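Local coordinates for protein trehalose monomycolate transport factor A (Mycolicibacterium smegmatis MC2 155, PDB 6T84) that is required for MmpL3-dependent transport of trehalose monomycolate to the mycobacterial cell wall, and for growth and cell elongation, at residues G22-K34 against D46-R58. Sequence-based numbering, arbitrary orientation. Where two conformers were deposited one is given.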
loop_
_atom_site.group_PDB
_atom_site.type_symbol
_atom_site.label_atom_id
_atom_site.label_comp_id
_atom_site.label_asym_id
_atom_site.label_seq_id
_atom_site.Cartn_x
_atom_site.Cartn_y
_atom_site.Cartn_z
ATOM N N GLY A 22 -8.007 -14.489 11.607
ATOM C CA GLY A 22 -9.470 -14.374 11.675
ATOM C C GLY A 22 -10.038 -13.595 10.508
ATOM O O GLY A 22 -11.150 -13.019 10.622
ATOM N N PHE A 23 -9.368 -13.630 9.360
ATOM C CA PHE A 23 -9.821 -12.912 8.175
ATOM C C PHE A 23 -10.503 -13.890 7.217
ATOM O O PHE A 23 -10.195 -15.078 7.238
ATOM C CB PHE A 23 -8.602 -12.292 7.457
ATOM C CG PHE A 23 -7.874 -11.215 8.225
ATOM C CD1 PHE A 23 -8.433 -10.578 9.345
ATOM C CD2 PHE A 23 -6.627 -10.786 7.760
ATOM C CE1 PHE A 23 -7.720 -9.554 9.991
ATOM C CE2 PHE A 23 -5.922 -9.713 8.389
ATOM C CZ PHE A 23 -6.464 -9.139 9.525
ATOM N N ASP A 24 -11.334 -13.379 6.322
ATOM C CA ASP A 24 -11.959 -14.253 5.332
ATOM C C ASP A 24 -11.056 -14.385 4.121
ATOM O O ASP A 24 -10.279 -13.484 3.792
ATOM C CB ASP A 24 -13.315 -13.657 4.886
ATOM C CG ASP A 24 -14.324 -13.720 6.007
ATOM O OD1 ASP A 24 -14.405 -14.739 6.719
ATOM O OD2 ASP A 24 -15.067 -12.756 6.180
ATOM N N TYR A 25 -11.145 -15.534 3.446
ATOM C CA TYR A 25 -10.372 -15.827 2.246
ATOM C C TYR A 25 -11.321 -16.058 1.065
ATOM O O TYR A 25 -12.329 -16.785 1.185
ATOM C CB TYR A 25 -9.477 -17.062 2.442
ATOM C CG TYR A 25 -8.755 -17.493 1.194
ATOM C CD1 TYR A 25 -7.525 -16.943 0.863
ATOM C CD2 TYR A 25 -9.324 -18.411 0.315
ATOM C CE1 TYR A 25 -6.871 -17.310 -0.299
ATOM C CE2 TYR A 25 -8.678 -18.790 -0.838
ATOM C CZ TYR A 25 -7.442 -18.232 -1.133
ATOM O OH TYR A 25 -6.787 -18.610 -2.300
ATOM N N GLU A 26 -10.960 -15.535 -0.109
ATOM C CA GLU A 26 -11.653 -15.848 -1.362
ATOM C C GLU A 26 -10.621 -16.091 -2.449
ATOM O O GLU A 26 -9.647 -15.351 -2.543
ATOM C CB GLU A 26 -12.456 -14.602 -1.859
ATOM C CG GLU A 26 -13.494 -14.139 -0.911
ATOM C CD GLU A 26 -14.191 -12.879 -1.399
ATOM O OE1 GLU A 26 -13.834 -12.302 -2.445
ATOM O OE2 GLU A 26 -15.090 -12.430 -0.688
ATOM N N TYR A 27 -10.870 -17.034 -3.345
ATOM C CA TYR A 27 -9.853 -17.240 -4.357
ATOM C C TYR A 27 -9.761 -16.069 -5.309
ATOM O O TYR A 27 -8.663 -15.754 -5.801
ATOM C CB TYR A 27 -10.094 -18.499 -5.168
ATOM C CG TYR A 27 -8.993 -18.624 -6.173
ATOM C CD1 TYR A 27 -7.672 -18.783 -5.742
ATOM C CD2 TYR A 27 -9.239 -18.515 -7.533
ATOM C CE1 TYR A 27 -6.622 -18.849 -6.654
ATOM C CE2 TYR A 27 -8.180 -18.596 -8.466
ATOM C CZ TYR A 27 -6.882 -18.789 -8.014
ATOM O OH TYR A 27 -5.848 -18.891 -8.923
ATOM N N GLU A 28 -10.883 -15.411 -5.603
ATOM C CA GLU A 28 -10.834 -14.321 -6.555
ATOM C C GLU A 28 -11.967 -13.374 -6.223
ATOM O O GLU A 28 -13.010 -13.795 -5.707
ATOM C CB GLU A 28 -11.072 -14.903 -7.985
ATOM C CG GLU A 28 -11.057 -13.899 -9.107
ATOM C CD GLU A 28 -11.054 -14.559 -10.475
ATOM O OE1 GLU A 28 -11.266 -15.792 -10.559
ATOM O OE2 GLU A 28 -10.830 -13.825 -11.463
ATOM N N SER A 29 -11.753 -12.100 -6.515
ATOM C CA SER A 29 -12.831 -11.132 -6.400
ATOM C C SER A 29 -12.813 -10.272 -7.647
ATOM O O SER A 29 -11.825 -9.561 -7.900
ATOM C CB SER A 29 -12.700 -10.267 -5.146
ATOM O OG SER A 29 -13.709 -9.267 -5.228
ATOM N N GLU A 30 -13.915 -10.312 -8.396
ATOM C CA GLU A 30 -13.888 -9.735 -9.729
ATOM C C GLU A 30 -13.980 -8.221 -9.749
ATOM O O GLU A 30 -13.588 -7.626 -10.752
ATOM C CB GLU A 30 -14.953 -10.377 -10.632
ATOM C CG GLU A 30 -14.793 -11.887 -10.763
ATOM C CD GLU A 30 -15.793 -12.508 -11.725
ATOM O OE1 GLU A 30 -16.577 -11.758 -12.344
ATOM O OE2 GLU A 30 -15.792 -13.751 -11.859
ATOM N N ASP A 31 -14.465 -7.577 -8.693
ATOM C CA ASP A 31 -14.591 -6.129 -8.743
ATOM C C ASP A 31 -13.651 -5.393 -7.801
ATOM O O ASP A 31 -13.573 -4.169 -7.857
ATOM C CB ASP A 31 -16.032 -5.686 -8.499
ATOM C CG ASP A 31 -16.924 -5.943 -9.702
ATOM O OD1 ASP A 31 -16.486 -5.706 -10.863
ATOM O OD2 ASP A 31 -18.062 -6.400 -9.491
ATOM N N LEU A 32 -12.904 -6.107 -6.978
ATOM C CA LEU A 32 -12.153 -5.463 -5.906
ATOM C C LEU A 32 -11.240 -4.327 -6.403
ATOM O O LEU A 32 -11.233 -3.227 -5.823
ATOM C CB LEU A 32 -11.315 -6.560 -5.226
ATOM C CG LEU A 32 -10.788 -6.170 -3.842
ATOM C CD1 LEU A 32 -11.893 -5.883 -2.907
ATOM C CD2 LEU A 32 -9.949 -7.288 -3.270
ATOM N N LEU A 33 -10.487 -4.561 -7.485
ATOM C CA LEU A 33 -9.402 -3.652 -7.888
ATOM C C LEU A 33 -9.911 -2.303 -8.351
ATOM O O LEU A 33 -9.121 -1.347 -8.418
ATOM C CB LEU A 33 -8.573 -4.253 -9.025
ATOM C CG LEU A 33 -7.845 -5.562 -8.665
ATOM C CD1 LEU A 33 -7.011 -6.038 -9.821
ATOM C CD2 LEU A 33 -6.947 -5.306 -7.472
ATOM N N LYS A 34 -11.186 -2.208 -8.697
ATOM C CA LYS A 34 -11.651 -0.969 -9.282
ATOM C C LYS A 34 -11.630 0.179 -8.301
ATOM O O LYS A 34 -11.725 1.331 -8.722
ATOM C CB LYS A 34 -13.078 -1.157 -9.820
ATOM C CG LYS A 34 -13.152 -2.083 -11.029
ATOM C CD LYS A 34 -14.580 -2.170 -11.580
ATOM C CE LYS A 34 -14.653 -2.993 -12.864
ATOM N NZ LYS A 34 -14.319 -4.430 -12.649
ATOM N N ASP A 46 -7.285 -4.950 -16.862
ATOM C CA ASP A 46 -7.923 -6.225 -17.211
ATOM C C ASP A 46 -7.355 -7.391 -16.395
ATOM O O ASP A 46 -6.974 -8.437 -16.930
ATOM C CB ASP A 46 -7.871 -6.500 -18.716
ATOM C CG ASP A 46 -8.863 -7.572 -19.141
ATOM O OD1 ASP A 46 -10.085 -7.290 -19.158
ATOM O OD2 ASP A 46 -8.421 -8.704 -19.442
ATOM N N VAL A 47 -7.285 -7.192 -15.077
ATOM C CA VAL A 47 -6.874 -8.225 -14.135
ATOM C C VAL A 47 -7.883 -8.241 -12.999
ATOM O O VAL A 47 -8.597 -7.271 -12.762
ATOM C CB VAL A 47 -5.450 -7.994 -13.585
ATOM C CG1 VAL A 47 -4.400 -8.203 -14.684
ATOM C CG2 VAL A 47 -5.327 -6.606 -12.964
ATOM N N THR A 48 -7.953 -9.366 -12.304
ATOM C CA THR A 48 -8.768 -9.443 -11.109
ATOM C C THR A 48 -7.879 -9.806 -9.939
ATOM O O THR A 48 -6.814 -10.409 -10.097
ATOM C CB THR A 48 -9.837 -10.523 -11.206
ATOM O OG1 THR A 48 -9.182 -11.779 -11.341
ATOM C CG2 THR A 48 -10.762 -10.312 -12.412
ATOM N N ALA A 49 -8.376 -9.497 -8.763
ATOM C CA ALA A 49 -7.668 -9.760 -7.515
ATOM C C ALA A 49 -7.777 -11.247 -7.195
ATOM O O ALA A 49 -8.877 -11.836 -7.264
ATOM C CB ALA A 49 -8.311 -8.926 -6.414
ATOM N N LYS A 50 -6.658 -11.878 -6.845
ATOM C CA LYS A 50 -6.661 -13.301 -6.520
ATOM C C LYS A 50 -6.093 -13.524 -5.137
ATOM O O LYS A 50 -5.343 -12.699 -4.610
ATOM C CB LYS A 50 -5.888 -14.144 -7.551
ATOM C CG LYS A 50 -6.635 -14.179 -8.887
ATOM C CD LYS A 50 -6.117 -15.224 -9.807
ATOM C CE LYS A 50 -6.976 -15.223 -11.088
ATOM N NZ LYS A 50 -6.314 -15.891 -12.233
ATOM N N ASN A 51 -6.369 -14.708 -4.583
ATOM C CA ASN A 51 -5.904 -15.058 -3.230
ATOM C C ASN A 51 -6.197 -13.919 -2.253
ATOM O O ASN A 51 -5.309 -13.338 -1.607
ATOM C CB ASN A 51 -4.409 -15.393 -3.225
ATOM C CG ASN A 51 -4.126 -16.667 -3.889
ATOM O OD1 ASN A 51 -4.791 -17.650 -3.626
ATOM N ND2 ASN A 51 -3.097 -16.695 -4.740
ATOM N N VAL A 52 -7.476 -13.581 -2.210
ATOM C CA VAL A 52 -7.956 -12.370 -1.553
ATOM C C VAL A 52 -8.226 -12.665 -0.085
ATOM O O VAL A 52 -8.892 -13.662 0.260
ATOM C CB VAL A 52 -9.230 -11.883 -2.253
ATOM C CG1 VAL A 52 -9.753 -10.590 -1.557
ATOM C CG2 VAL A 52 -8.969 -11.637 -3.739
ATOM N N VAL A 53 -7.773 -11.765 0.799
ATOM C CA VAL A 53 -8.014 -11.897 2.221
ATOM C C VAL A 53 -8.669 -10.592 2.676
ATOM O O VAL A 53 -8.170 -9.490 2.368
ATOM C CB VAL A 53 -6.687 -12.152 2.982
ATOM C CG1 VAL A 53 -6.948 -12.227 4.495
ATOM C CG2 VAL A 53 -6.065 -13.461 2.487
ATOM N N LEU A 54 -9.779 -10.695 3.390
ATOM C CA LEU A 54 -10.589 -9.549 3.776
ATOM C C LEU A 54 -10.682 -9.552 5.292
ATOM O O LEU A 54 -11.181 -10.526 5.879
ATOM C CB LEU A 54 -12.011 -9.676 3.171
ATOM C CG LEU A 54 -12.070 -9.957 1.646
ATOM C CD1 LEU A 54 -12.049 -11.484 1.320
ATOM C CD2 LEU A 54 -13.298 -9.256 1.013
ATOM N N GLY A 55 -10.217 -8.483 5.922
ATOM C CA GLY A 55 -10.190 -8.463 7.371
ATOM C C GLY A 55 -10.318 -7.072 7.930
ATOM O O GLY A 55 -10.692 -6.137 7.236
ATOM N N GLN A 56 -9.997 -6.920 9.207
ATOM C CA GLN A 56 -9.997 -5.596 9.865
ATOM C C GLN A 56 -8.776 -5.499 10.758
ATOM O O GLN A 56 -8.339 -6.502 11.327
ATOM C CB GLN A 56 -11.201 -5.381 10.776
ATOM C CG GLN A 56 -12.536 -5.188 10.019
ATOM C CD GLN A 56 -13.688 -4.834 10.955
ATOM O OE1 GLN A 56 -14.151 -3.690 10.985
ATOM N NE2 GLN A 56 -14.153 -5.821 11.718
ATOM N N ILE A 57 -8.234 -4.287 10.878
ATOM C CA ILE A 57 -7.163 -3.985 11.846
ATOM C C ILE A 57 -7.710 -2.878 12.718
ATOM O O ILE A 57 -7.962 -1.778 12.213
ATOM C CB ILE A 57 -5.879 -3.502 11.151
ATOM C CG1 ILE A 57 -5.233 -4.614 10.309
ATOM C CG2 ILE A 57 -4.872 -2.962 12.178
ATOM C CD1 ILE A 57 -4.057 -4.128 9.483
ATOM N N ARG A 58 -7.938 -3.189 14.003
ATOM C CA ARG A 58 -8.480 -2.263 14.989
ATOM C C ARG A 58 -9.649 -1.477 14.403
ATOM O O ARG A 58 -9.721 -0.253 14.446
ATOM C CB ARG A 58 -7.392 -1.393 15.619
ATOM C CG ARG A 58 -6.236 -2.209 16.312
ATOM C CD ARG A 58 -6.660 -3.139 17.492
ATOM N NE ARG A 58 -5.528 -3.860 18.130
ATOM C CZ ARG A 58 -5.659 -4.813 19.065
ATOM N NH1 ARG A 58 -6.863 -5.177 19.481
ATOM N NH2 ARG A 58 -4.589 -5.419 19.590
HETATM O O HOH W 1 -10.710 -7.383 -8.870
HETATM O O HOH W 2 -11.223 -6.303 -11.010
#
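Strand 24-26 pairs antiparallel with strand 52-57 as an outermost strand of the large antiparallel sheet in the probably cytoplasmic part of the protein; both segments turn a corner, at Y27 and N51, and on its other side pair again as the two-stranded sheet 28-29/49-50. Backbone hydrogen bonds join D24 to L54 and E26 to V52 in both directions. At the corner N51 N reaches Y27 O (2.8 Å) from above the carbonyl plane, and beyond it S29 N binds A49 O. A water continues the ladder, donating to S29 O (2.6 Å) and accepting from A49 N and L33 N.

Apolar contacts flank this frame. The F23 ring lays one face over G55 CA, a CH-pi contact 3.8 Å from the ring centroid, while V53 CG1 meets its edge. L32 CD2 rests against A49 CB and V52 CG1 (3.7 Å), and L33 spreads CD1 onto V47 CG2 and CD2 onto A49 CB; F65 of strand 60-67 also touches L32, L33 and A49.

Side-chain polar bonds lie at the corner and beyond it. Y25, with CG anti to the backbone N (chi1 174°), runs alongside N51, and its OH donates in the amide plane to OD1 (2.6 Å); N51 ND2 binds D66. K50 NZ forms a salt bridge with E68. T48 OG1 donates to E28 OE2 on the anti side, at 2.6 Å and 29° out of the carboxylate plane.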